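Local coordinates for gram-negative insecticidal protein (Chromobacterium piscinae, PDB 6FBM) that probably acts as an insecticidal pore-forming toxin, joining a membrane-attack-complex/perforin domain to a beta-tripod domain, at residues L341-P346 with V355-Q360; G369-F374 with S480-G485; D151-P156 with A285-P290. All coordinates share one frame; numbering follows the deposited sequence.

Interaction 1. Residues L341-P346 with V355-Q360; sequences LAVFNP and VGQFGQ
The phenyl ring of F344 and the amide of Q360 lie on one face of the strand pair with their planes 13° apart, the amide meeting the ring obliquely at its CD1-CE1 side, although the two side chains run at about a right angle. CE1 of F344 lies 3.1 Å from OE1 of Q360 and 3.4 Å from NE2 of Q360. The ring arrives there because CG of F344 stands beside its own backbone N and anti to the carbonyl carbon (chi1 -65°). The Q360 amide is fixed from beyond the pair: its OE1 accepts from D368 N, and its NE2 donates to N362 OD1 and V366 O. F344 therefore meets an amide whose rotation is already fixed by three bonds.

On the other face Q357 reaches across the neighbouring strand. Its NE2 donates to OD1 of N345 at 3.1 Å; the acceptor lies in the plane of the Q357 amide, but NE2 approaches tilted from the plane of the N345 carbonyl, the two amides being 29° apart. OE1 of Q357 takes a hydrogen bond from M422 N and also rests 3.3 Å from CB of V343, while NE2 of Q357 passes 3.5 Å from CG2 of V343. The valine thus covers an amide whose two polar ends both have partners.

Four backbone bonds supply the frame. A342 and Q360 form one hydrogen-bonded pair, F344 and F358 another (F344 N to F358 O and F358 N to F344 O, both 2.9 Å), with V343 and G359 a non-hydrogen-bonded pair between them. This is the ladder of an antiparallel beta-sheet, here joining the central strand 342-346 to the outer strand 358-360 of a three-stranded sheet, consistent with one of the sheets of a beta-tripod.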
ATOM      1  N   LEU A 341      34.476 -82.491 -10.144  1.00 14.21           N
ATOM      2  CA  LEU A 341      33.902 -81.155 -10.227  1.00 13.81           C
ATOM      3  C   LEU A 341      34.591 -80.279  -9.213  1.00 13.04           C
ATOM      4  O   LEU A 341      34.702 -80.649  -8.057  1.00 12.31           O
ATOM      5  CB  LEU A 341      32.415 -81.160  -9.873  1.00 14.00           C
ATOM      6  CG  LEU A 341      31.702 -79.810  -9.862  1.00 14.16           C
ATOM      7  CD1 LEU A 341      31.752 -79.173 -11.241  1.00 14.42           C
ATOM      8  CD2 LEU A 341      30.271 -80.005  -9.402  1.00 14.64           C
ATOM      9  N   ALA A 342      35.052 -79.118  -9.660  1.00 12.38           N
ATOM     10  CA  ALA A 342      35.443 -78.068  -8.757  1.00 11.87           C
ATOM     11  C   ALA A 342      34.731 -76.777  -9.209  1.00 11.57           C
ATOM     12  O   ALA A 342      34.497 -76.552 -10.418  1.00 11.68           O
ATOM     13  CB  ALA A 342      36.938 -77.904  -8.751  1.00 11.92           C
ATOM     14  N   VAL A 343      34.370 -75.961  -8.218  1.00 10.29           N
ATOM     15  CA  VAL A 343      33.712 -74.704  -8.465  1.00  9.89           C
ATOM     16  C   VAL A 343      34.450 -73.601  -7.769  1.00  9.47           C
ATOM     17  O   VAL A 343      35.129 -73.808  -6.766  1.00  9.60           O
ATOM     18  CB  VAL A 343      32.240 -74.703  -8.027  1.00 10.14           C
ATOM     19  CG1 VAL A 343      31.429 -75.650  -8.907  1.00 10.17           C
ATOM     20  CG2 VAL A 343      32.088 -75.047  -6.540  1.00 10.13           C
ATOM     21  N   PHE A 344      34.327 -72.414  -8.332  1.00  9.72           N
ATOM     22  CA  PHE A 344      35.076 -71.265  -7.875  1.00  9.67           C
ATOM     23  C   PHE A 344      34.156 -70.045  -7.856  1.00  9.74           C
ATOM     24  O   PHE A 344      33.422 -69.813  -8.815  1.00 10.10           O
ATOM     25  CB  PHE A 344      36.309 -71.023  -8.783  1.00  9.63           C
ATOM     26  CG  PHE A 344      37.336 -72.121  -8.732  1.00  9.42           C
ATOM     27  CD1 PHE A 344      37.127 -73.339  -9.390  1.00  9.43           C
ATOM     28  CD2 PHE A 344      38.521 -71.938  -8.055  1.00  9.68           C
ATOM     29  CE1 PHE A 344      38.057 -74.346  -9.337  1.00  9.63           C
ATOM     30  CE2 PHE A 344      39.485 -72.943  -8.010  1.00  9.72           C
ATOM     31  CZ  PHE A 344      39.253 -74.155  -8.652  1.00 10.02           C
ATOM     32  N   ASN A 345      34.202 -69.304  -6.752  1.00  9.81           N
ATOM     33  CA  ASN A 345      33.578 -68.006  -6.633  1.00  9.85           C
ATOM     34  C   ASN A 345      34.567 -66.901  -6.978  1.00 10.35           C
ATOM     35  O   ASN A 345      35.734 -66.998  -6.630  1.00  9.87           O
ATOM     36  CB  ASN A 345      33.112 -67.758  -5.204  1.00  9.46           C
ATOM     37  CG  ASN A 345      32.023 -68.684  -4.781  1.00  9.03           C
ATOM     38  OD1 ASN A 345      31.359 -69.292  -5.601  1.00  8.33           O
ATOM     39  ND2 ASN A 345      31.848 -68.803  -3.494  1.00  9.19           N
ATOM     40  N   PRO A 346      34.083 -65.836  -7.636  1.00 11.14           N
ATOM     41  CA  PRO A 346      34.891 -64.648  -7.802  1.00 11.78           C
ATOM     42  C   PRO A 346      34.826 -63.808  -6.542  1.00 11.55           C
ATOM     43  O   PRO A 346      33.783 -63.747  -5.900  1.00 11.87           O
ATOM     44  CB  PRO A 346      34.206 -63.917  -8.949  1.00 12.27           C
ATOM     45  CG  PRO A 346      32.773 -64.293  -8.823  1.00 12.10           C
ATOM     46  CD  PRO A 346      32.733 -65.663  -8.206  1.00 11.67           C
ATOM     47  N   VAL A 355      27.464 -63.148 -10.054  1.00  9.71           N
ATOM     48  CA  VAL A 355      26.265 -63.663 -10.735  1.00  9.96           C
ATOM     49  C   VAL A 355      26.237 -65.185 -10.923  1.00 10.48           C
ATOM     50  O   VAL A 355      25.190 -65.745 -11.291  1.00 10.60           O
ATOM     51  CB  VAL A 355      26.066 -62.982 -12.087  1.00  9.95           C
ATOM     52  CG1 VAL A 355      25.799 -61.506 -11.857  1.00 10.12           C
ATOM     53  CG2 VAL A 355      27.259 -63.186 -13.006  1.00  9.78           C
ATOM     54  N   GLY A 356      27.366 -65.857 -10.656  1.00 10.98           N
ATOM     55  CA  GLY A 356      27.472 -67.299 -10.854  1.00 10.94           C
ATOM     56  C   GLY A 356      28.817 -67.836 -10.457  1.00 10.95           C
ATOM     57  O   GLY A 356      29.755 -67.065 -10.254  1.00 11.81           O
ATOM     58  N   GLN A 357      28.887 -69.160 -10.312  1.00 10.67           N
ATOM     59  CA  GLN A 357      30.152 -69.876 -10.086  1.00 10.64           C
ATOM     60  C   GLN A 357      30.808 -70.214 -11.389  1.00 10.32           C
ATOM     61  O   GLN A 357      30.130 -70.423 -12.394  1.00 10.17           O
ATOM     62  CB  GLN A 357      29.941 -71.190  -9.327  1.00 10.51           C
ATOM     63  CG  GLN A 357      30.188 -71.025  -7.858  1.00 10.56           C
ATOM     64  CD  GLN A 357      29.855 -72.240  -7.068  1.00 10.63           C
ATOM     65  OE1 GLN A 357      29.311 -73.217  -7.582  1.00 10.84           O
ATOM     66  NE2 GLN A 357      30.170 -72.192  -5.793  1.00 10.65           N
ATOM     67  N   PHE A 358      32.129 -70.295 -11.347  1.00  9.93           N
ATOM     68  CA  PHE A 358      32.862 -70.943 -12.421  1.00 10.02           C
ATOM     69  C   PHE A 358      32.976 -72.439 -12.111  1.00 10.34           C
ATOM     70  O   PHE A 358      33.305 -72.799 -10.969  1.00 10.67           O
ATOM     71  CB  PHE A 358      34.254 -70.335 -12.618  1.00  9.62           C
ATOM     72  CG  PHE A 358      34.910 -70.815 -13.848  1.00  9.21           C
ATOM     73  CD1 PHE A 358      34.629 -70.209 -15.067  1.00  9.27           C
ATOM     74  CD2 PHE A 358      35.728 -71.932 -13.832  1.00  9.30           C
ATOM     75  CE1 PHE A 358      35.184 -70.687 -16.252  1.00  9.17           C
ATOM     76  CE2 PHE A 358      36.300 -72.414 -15.014  1.00  9.02           C
ATOM     77  CZ  PHE A 358      36.027 -71.782 -16.211  1.00  9.02           C
ATOM     78  N   GLY A 359      32.710 -73.283 -13.108  1.00 10.19           N
ATOM     79  CA  GLY A 359      32.773 -74.738 -12.930  1.00 11.10           C
ATOM     80  C   GLY A 359      33.826 -75.431 -13.775  1.00 11.70           C
ATOM     81  O   GLY A 359      34.075 -75.019 -14.903  1.00 12.66           O
ATOM     82  N   GLN A 360      34.415 -76.500 -13.238  1.00 12.32           N
ATOM     83  CA  GLN A 360      35.485 -77.267 -13.891  1.00 13.13           C
ATOM     84  C   GLN A 360      35.280 -78.758 -13.735  1.00 13.74           C
ATOM     85  O   GLN A 360      34.936 -79.223 -12.642  1.00 12.79           O
ATOM     86  CB  GLN A 360      36.784 -77.029 -13.166  1.00 13.84           C
ATOM     87  CG  GLN A 360      37.630 -75.957 -13.755  1.00 14.81           C
ATOM     88  CD  GLN A 360      38.362 -75.205 -12.697  1.00 15.00           C
ATOM     89  OE1 GLN A 360      38.010 -74.072 -12.395  1.00 17.32           O
ATOM     90  NE2 GLN A 360      39.395 -75.819 -12.140  1.00 13.53           N
TER

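Interaction 2. Residues G369-F374 with S480-G485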
ATOM      1  N   GLY A 369      39.237 -70.726 -15.581  1.00 13.47           N
ATOM      2  CA  GLY A 369      38.800 -69.455 -16.122  1.00 14.08           C
ATOM      3  C   GLY A 369      38.309 -68.509 -15.036  1.00 15.68           C
ATOM      4  O   GLY A 369      38.542 -68.715 -13.830  1.00 16.93           O
ATOM      5  N   HIS A 370      37.584 -67.487 -15.473  1.00 15.58           N
ATOM      6  CA  HIS A 370      37.057 -66.466 -14.603  1.00 15.58           C
ATOM      7  C   HIS A 370      35.554 -66.321 -14.802  1.00 13.98           C
ATOM      8  O   HIS A 370      35.056 -66.400 -15.910  1.00 13.35           O
ATOM      9  CB  HIS A 370      37.769 -65.139 -14.875  1.00 16.15           C
ATOM     10  CG  HIS A 370      39.212 -65.162 -14.500  1.00 16.46           C
ATOM     11  ND1 HIS A 370      39.658 -64.798 -13.250  1.00 16.54           N
ATOM     12  CD2 HIS A 370      40.309 -65.504 -15.214  1.00 16.37           C
ATOM     13  CE1 HIS A 370      40.977 -64.911 -13.212  1.00 16.21           C
ATOM     14  NE2 HIS A 370      41.391 -65.336 -14.389  1.00 16.55           N
ATOM     15  N   ALA A 371      34.859 -66.119 -13.686  1.00 13.54           N
ATOM     16  CA  ALA A 371      33.463 -65.732 -13.677  1.00 13.26           C
ATOM     17  C   ALA A 371      33.430 -64.230 -13.499  1.00 12.90           C
ATOM     18  O   ALA A 371      33.955 -63.718 -12.531  1.00 13.45           O
ATOM     19  CB  ALA A 371      32.717 -66.402 -12.537  1.00 13.12           C
ATOM     20  N   PRO A 372      32.783 -63.512 -14.428  1.00 13.05           N
ATOM     21  CA  PRO A 372      32.751 -62.075 -14.280  1.00 12.76           C
ATOM     22  C   PRO A 372      31.896 -61.606 -13.073  1.00 12.82           C
ATOM     23  O   PRO A 372      31.003 -62.326 -12.588  1.00 12.71           O
ATOM     24  CB  PRO A 372      32.158 -61.616 -15.598  1.00 13.11           C
ATOM     25  CG  PRO A 372      31.308 -62.729 -16.059  1.00 13.34           C
ATOM     26  CD  PRO A 372      31.911 -63.987 -15.534  1.00 13.34           C
ATOM     27  N   ILE A 373      32.225 -60.419 -12.596  1.00 12.83           N
ATOM     28  CA  ILE A 373      31.447 -59.710 -11.595  1.00 13.31           C
ATOM     29  C   ILE A 373      31.024 -58.368 -12.165  1.00 13.20           C
ATOM     30  O   ILE A 373      31.672 -57.831 -13.049  1.00 13.54           O
ATOM     31  CB  ILE A 373      32.193 -59.575 -10.241  1.00 13.31           C
ATOM     32  CG1 ILE A 373      33.541 -58.865 -10.389  1.00 13.41           C
ATOM     33  CG2 ILE A 373      32.379 -60.961  -9.649  1.00 13.17           C
ATOM     34  CD1 ILE A 373      34.316 -58.727  -9.098  1.00 13.36           C
ATOM     35  N   PHE A 374      29.879 -57.886 -11.708  1.00 13.93           N
ATOM     36  CA  PHE A 374      29.224 -56.723 -12.301  1.00 14.20           C
ATOM     37  C   PHE A 374      28.843 -55.735 -11.220  1.00 14.69           C
ATOM     38  O   PHE A 374      28.511 -56.120 -10.106  1.00 14.09           O
ATOM     39  CB  PHE A 374      27.990 -57.144 -13.069  1.00 14.14           C
ATOM     40  CG  PHE A 374      28.274 -58.091 -14.192  1.00 13.59           C
ATOM     41  CD1 PHE A 374      28.598 -57.610 -15.443  1.00 14.00           C
ATOM     42  CD2 PHE A 374      28.198 -59.441 -14.012  1.00 13.24           C
ATOM     43  CE1 PHE A 374      28.847 -58.478 -16.494  1.00 13.98           C
ATOM     44  CE2 PHE A 374      28.445 -60.320 -15.065  1.00 13.69           C
ATOM     45  CZ  PHE A 374      28.754 -59.836 -16.319  1.00 13.43           C
ATOM     46  N   SER A 480      29.041 -66.924 -21.699  1.00 13.77           N
ATOM     47  CA  SER A 480      28.953 -67.094 -20.250  1.00 13.06           C
ATOM     48  C   SER A 480      30.107 -67.890 -19.692  1.00 12.70           C
ATOM     49  O   SER A 480      30.615 -68.779 -20.363  1.00 12.59           O
ATOM     50  CB  SER A 480      27.666 -67.791 -19.874  1.00 12.86           C
ATOM     51  OG  SER A 480      27.608 -68.025 -18.487  1.00 12.86           O
ATOM     52  N   SER A 481      30.503 -67.583 -18.460  1.00 12.71           N
ATOM     53  CA  SER A 481      31.506 -68.360 -17.740  1.00 12.42           C
ATOM     54  C   SER A 481      30.885 -69.154 -16.603  1.00 12.62           C
ATOM     55  O   SER A 481      31.580 -69.636 -15.717  1.00 14.21           O
ATOM     56  CB  SER A 481      32.573 -67.413 -17.194  1.00 12.23           C
ATOM     57  OG  SER A 481      33.023 -66.545 -18.201  1.00 11.87           O
ATOM     58  N   CYS A 482      29.571 -69.302 -16.636  1.00 12.54           N
ATOM     59  CA  CYS A 482      28.814 -69.855 -15.541  1.00 12.65           C
ATOM     60  C   CYS A 482      28.087 -71.102 -16.015  1.00 12.23           C
ATOM     61  O   CYS A 482      28.169 -71.482 -17.204  1.00 11.27           O
ATOM     62  CB  CYS A 482      27.846 -68.776 -15.055  1.00 13.27           C
ATOM     63  SG  CYS A 482      28.693 -67.343 -14.297  1.00 13.03           S
ATOM     64  N   PHE A 483      27.377 -71.743 -15.090  1.00 12.38           N
ATOM     65  CA  PHE A 483      26.640 -72.944 -15.436  1.00 12.80           C
ATOM     66  C   PHE A 483      25.202 -72.924 -14.961  1.00 12.81           C
ATOM     67  O   PHE A 483      24.820 -72.077 -14.169  1.00 13.37           O
ATOM     68  CB  PHE A 483      27.365 -74.192 -14.932  1.00 12.78           C
ATOM     69  CG  PHE A 483      27.703 -74.156 -13.491  1.00 12.80           C
ATOM     70  CD1 PHE A 483      28.897 -73.601 -13.075  1.00 13.23           C
ATOM     71  CD2 PHE A 483      26.851 -74.709 -12.547  1.00 12.73           C
ATOM     72  CE1 PHE A 483      29.232 -73.576 -11.729  1.00 13.26           C
ATOM     73  CE2 PHE A 483      27.186 -74.707 -11.208  1.00 12.34           C
ATOM     74  CZ  PHE A 483      28.369 -74.143 -10.798  1.00 12.55           C
ATOM     75  N   ALA A 484      24.417 -73.856 -15.482  1.00 12.64           N
ATOM     76  CA  ALA A 484      23.048 -74.062 -15.067  1.00 13.08           C
ATOM     77  C   ALA A 484      22.823 -75.557 -14.989  1.00 13.78           C
ATOM     78  O   ALA A 484      23.213 -76.273 -15.905  1.00 14.79           O
ATOM     79  CB  ALA A 484      22.111 -73.458 -16.088  1.00 12.85           C
ATOM     80  N   GLY A 485      22.223 -76.033 -13.911  1.00 14.31           N
ATOM     81  CA  GLY A 485      21.821 -77.420 -13.783  1.00 15.14           C
ATOM     82  C   GLY A 485      20.572 -77.789 -14.586  1.00 16.78           C
ATOM     83  O   GLY A 485      19.558 -77.085 -14.569  1.00 18.24           O
TER
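S481 presses its side chain onto a backbone carbonyl, and this carries most of a contact in which apolar packing is thin. The carbonyl O of H370 lies 3.0 Å from CB and 3.1 Å from OG of S481, so the oxygen is approached almost equally by both atoms of the side chain. The CB of S481 points toward the other segment, and chi1 of -49° sets OG beside the serine's own backbone N, bringing it also to 3.9 Å from CD of P372. The proline ring and the H370 carbonyl together border the hydroxymethyl group.

Beyond this, A371 CB comes only to 4.5 Å from SG of C482, a loose apolar touch. The shape of the serine loop has its own internal support: S480 OG accepts from C482 N at 3.0 Å, an ST turn that bends the chain around S481.

CB of H370 leaves the backbone away from S480-G485, and ND1 makes a hydrogen bond to P324 O. P372 rests on M320 of strand 318-321, and A371 on M326 of strand 326-331. The contact therefore lies where the chain enters strand 373-376 of the mixed sheet and approaches strand 484-486 of another, antiparallel sheet.

Interaction 3. Residues D151-P156 with A285-P290; sequences DDLNNP and ALADKP
Within the MACPF region, the last turn of helix 147-154 packs through L153 and N154 on L286, the end of a short 3-10 turn, and on the A287-D288 loop that leads into helix 290-298. The contact has a polar half and an apolar half, carried by these two consecutive helix residues.

The polar half is one well-directed bond. OD1 of N154 accepts from D288 N at 2.8 Å, with an N-H...O angle of 175° and the donor lying in the plane of the asparagine carbonyl. CG of N154 stands beside the backbone N and anti to the carbonyl carbon (chi1 -68°), an orientation that sends the amide out to the loop. Its ND2 donates to R150 O of its own helix, so bonds at both ends fix which way round the amide is set. The carboxylate of D288 lies nearly parallel to this amide, the planes 15° apart, with OD2 of D288 3.5 Å from OD1 of N154.

The apolar half belongs to L153. Its CD2 lies 3.7 Å from CB of L286 and 3.6 Å from the L286 O, while its CD1 is 4.2 Å from CB of A287; the two leucine side chains run at about a right angle. L163 of helix 160-167 and L296 of helix 290-298 also touch L153.

Helix 290-298 adds bonds to both segments: R292 NE donates to L153 O, and R293 NE to A287 O. R292, at the carboxyl end of helix 147-154, would be expected to offset the negative end of its dipole. The N154 bond holds the backbone N of D288, directly before the N-cap residue K289, so the chemistry ties the end of one helix to the approach to the next by a directional bond beside a nonpolar patch.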
ATOM      1  N   ASP A 151       3.674  -9.025 -45.324  1.00 37.01           N
ATOM      2  CA  ASP A 151       4.628  -8.875 -46.423  1.00 39.84           C
ATOM      3  C   ASP A 151       5.571 -10.078 -46.452  1.00 39.58           C
ATOM      4  O   ASP A 151       5.667 -10.743 -47.490  1.00 38.43           O
ATOM      5  CB  ASP A 151       5.373  -7.530 -46.370  1.00 38.98           C
ATOM      6  CG  ASP A 151       4.445  -6.323 -46.732  1.00 41.87           C
ATOM      7  OD1 ASP A 151       3.311  -6.516 -47.237  1.00 39.88           O
ATOM      8  OD2 ASP A 151       4.822  -5.146 -46.510  1.00 45.29           O
ATOM      9  N   ASP A 152       6.185 -10.392 -45.308  1.00 37.64           N
ATOM     10  CA  ASP A 152       7.121 -11.521 -45.221  1.00 37.78           C
ATOM     11  C   ASP A 152       6.455 -12.848 -45.526  1.00 36.72           C
ATOM     12  O   ASP A 152       6.975 -13.634 -46.325  1.00 36.87           O
ATOM     13  CB  ASP A 152       7.799 -11.593 -43.839  1.00 39.15           C
ATOM     14  CG  ASP A 152       8.786 -10.473 -43.614  1.00 38.63           C
ATOM     15  OD1 ASP A 152       9.215  -9.878 -44.610  1.00 40.81           O
ATOM     16  OD2 ASP A 152       9.138 -10.179 -42.453  1.00 38.20           O
ATOM     17  N   LEU A 153       5.306 -13.079 -44.899  1.00 35.51           N
ATOM     18  CA  LEU A 153       4.539 -14.312 -45.079  1.00 34.96           C
ATOM     19  C   LEU A 153       4.240 -14.583 -46.548  1.00 35.94           C
ATOM     20  O   LEU A 153       4.403 -15.704 -47.005  1.00 35.33           O
ATOM     21  CB  LEU A 153       3.237 -14.236 -44.282  1.00 34.66           C
ATOM     22  CG  LEU A 153       2.233 -15.369 -44.413  1.00 35.10           C
ATOM     23  CD1 LEU A 153       2.787 -16.671 -43.850  1.00 35.80           C
ATOM     24  CD2 LEU A 153       0.957 -14.984 -43.687  1.00 36.12           C
ATOM     25  N   ASN A 154       3.822 -13.549 -47.274  1.00 37.98           N
ATOM     26  CA  ASN A 154       3.369 -13.691 -48.661  1.00 39.92           C
ATOM     27  C   ASN A 154       4.457 -13.433 -49.747  1.00 42.26           C
ATOM     28  O   ASN A 154       4.234 -13.754 -50.912  1.00 43.08           O
ATOM     29  CB  ASN A 154       2.140 -12.798 -48.893  1.00 39.65           C
ATOM     30  CG  ASN A 154       0.913 -13.267 -48.119  1.00 41.03           C
ATOM     31  OD1 ASN A 154       0.354 -14.329 -48.402  1.00 42.98           O
ATOM     32  ND2 ASN A 154       0.478 -12.468 -47.148  1.00 36.63           N
ATOM     33  N   ASN A 155       5.603 -12.860 -49.367  1.00 44.49           N
ATOM     34  CA  ASN A 155       6.738 -12.654 -50.285  1.00 44.76           C
ATOM     35  C   ASN A 155       7.320 -14.015 -50.674  1.00 46.58           C
ATOM     36  O   ASN A 155       7.787 -14.725 -49.800  1.00 49.38           O
ATOM     37  CB  ASN A 155       7.815 -11.793 -49.602  1.00 45.22           C
ATOM     38  CG  ASN A 155       9.061 -11.570 -50.454  1.00 45.22           C
ATOM     39  OD1 ASN A 155       9.230 -12.135 -51.529  1.00 45.78           O
ATOM     40  ND2 ASN A 155       9.948 -10.738 -49.947  1.00 42.82           N
ATOM     41  N   PRO A 156       7.312 -14.378 -51.982  1.00 46.64           N
ATOM     42  CA  PRO A 156       7.856 -15.699 -52.354  1.00 46.69           C
ATOM     43  C   PRO A 156       9.393 -15.815 -52.243  1.00 46.99           C
ATOM     44  O   PRO A 156       9.925 -16.927 -52.193  1.00 41.73           O
ATOM     45  CB  PRO A 156       7.394 -15.884 -53.816  1.00 46.83           C
ATOM     46  CG  PRO A 156       6.409 -14.791 -54.082  1.00 45.30           C
ATOM     47  CD  PRO A 156       6.790 -13.669 -53.165  1.00 45.64           C
ATOM     48  N   ALA A 285      -1.032 -21.685 -43.074  1.00 20.18           N
ATOM     49  CA  ALA A 285      -2.470 -21.527 -43.367  1.00 19.13           C
ATOM     50  C   ALA A 285      -2.922 -20.065 -43.570  1.00 19.46           C
ATOM     51  O   ALA A 285      -3.974 -19.823 -44.160  1.00 19.23           O
ATOM     52  CB  ALA A 285      -3.312 -22.193 -42.279  1.00 18.64           C
ATOM     53  N   LEU A 286      -2.136 -19.102 -43.082  1.00 19.82           N
ATOM     54  CA  LEU A 286      -2.427 -17.677 -43.248  1.00 19.97           C
ATOM     55  C   LEU A 286      -1.977 -17.068 -44.570  1.00 22.61           C
ATOM     56  O   LEU A 286      -2.343 -15.927 -44.895  1.00 23.58           O
ATOM     57  CB  LEU A 286      -1.773 -16.892 -42.108  1.00 18.27           C
ATOM     58  CG  LEU A 286      -2.200 -17.288 -40.697  1.00 16.76           C
ATOM     59  CD1 LEU A 286      -1.249 -16.659 -39.680  1.00 16.56           C
ATOM     60  CD2 LEU A 286      -3.639 -16.859 -40.469  1.00 15.84           C
ATOM     61  N   ALA A 287      -1.139 -17.785 -45.317  1.00 25.05           N
ATOM     62  CA  ALA A 287      -0.620 -17.266 -46.578  1.00 28.52           C
ATOM     63  C   ALA A 287      -1.746 -17.180 -47.614  1.00 29.93           C
ATOM     64  O   ALA A 287      -2.645 -18.031 -47.621  1.00 30.71           O
ATOM     65  CB  ALA A 287       0.506 -18.153 -47.078  1.00 28.61           C
ATOM     66  N   ASP A 288      -1.716 -16.139 -48.452  1.00 32.92           N
ATOM     67  CA  ASP A 288      -2.756 -15.917 -49.487  1.00 35.42           C
ATOM     68  C   ASP A 288      -2.811 -17.042 -50.525  1.00 37.97           C
ATOM     69  O   ASP A 288      -3.886 -17.585 -50.783  1.00 37.77           O
ATOM     70  CB  ASP A 288      -2.553 -14.575 -50.213  1.00 33.60           C
ATOM     71  CG  ASP A 288      -2.870 -13.371 -49.351  1.00 32.57           C
ATOM     72  OD1 ASP A 288      -3.709 -13.449 -48.438  1.00 33.05           O
ATOM     73  OD2 ASP A 288      -2.291 -12.312 -49.610  1.00 32.92           O
ATOM     74  N   LYS A 289      -1.653 -17.404 -51.076  1.00 42.13           N
ATOM     75  CA  LYS A 289      -1.588 -18.358 -52.189  1.00 52.43           C
ATOM     76  C   LYS A 289      -1.388 -19.799 -51.700  1.00 51.55           C
ATOM     77  O   LYS A 289      -0.522 -20.040 -50.880  1.00 51.65           O
ATOM     78  CB  LYS A 289      -0.456 -17.967 -53.143  1.00 61.07           C
ATOM     79  CG  LYS A 289      -0.482 -16.519 -53.586  1.00 66.14           C
ATOM     80  CD  LYS A 289       0.267 -16.251 -54.883  1.00 71.86           C
ATOM     81  CE  LYS A 289       0.525 -14.743 -54.968  1.00 74.55           C
ATOM     82  NZ  LYS A 289       0.631 -14.162 -56.342  1.00 75.14           N
ATOM     83  N   PRO A 290      -2.171 -20.763 -52.214  1.00 54.47           N
ATOM     84  CA  PRO A 290      -1.923 -22.184 -51.889  1.00 56.20           C
ATOM     85  C   PRO A 290      -0.485 -22.696 -52.129  1.00 55.04           C
ATOM     86  O   PRO A 290      -0.044 -23.601 -51.424  1.00 51.30           O
ATOM     87  CB  PRO A 290      -2.906 -22.930 -52.812  1.00 57.36           C
ATOM     88  CG  PRO A 290      -4.025 -21.962 -53.029  1.00 57.60           C
ATOM     89  CD  PRO A 290      -3.414 -20.587 -52.996  1.00 57.32           C
TER

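From the N terminus, interaction 3 comes first: it brings 285-290 back to 151-156 and closes a loop of 128 residues in the MACPF region. Interaction 1 then closes a loop of eight residues, and interaction 2 one of 105, both in the Vps62-like part. The three follow in series, with no nesting or crossing. Interactions 1 and 2 touch, their centres 7 Å apart: interaction 1 pairs two strands within the sheet 326-331/342-346/358-360, and interaction 2 sets the entry to strand 373-376 of the mixed sheet against the approach to strand 484-486 of another. Interaction 3 is remote, its centre about 74 Å from that of interaction 1, on the opposite side of the chain's centre.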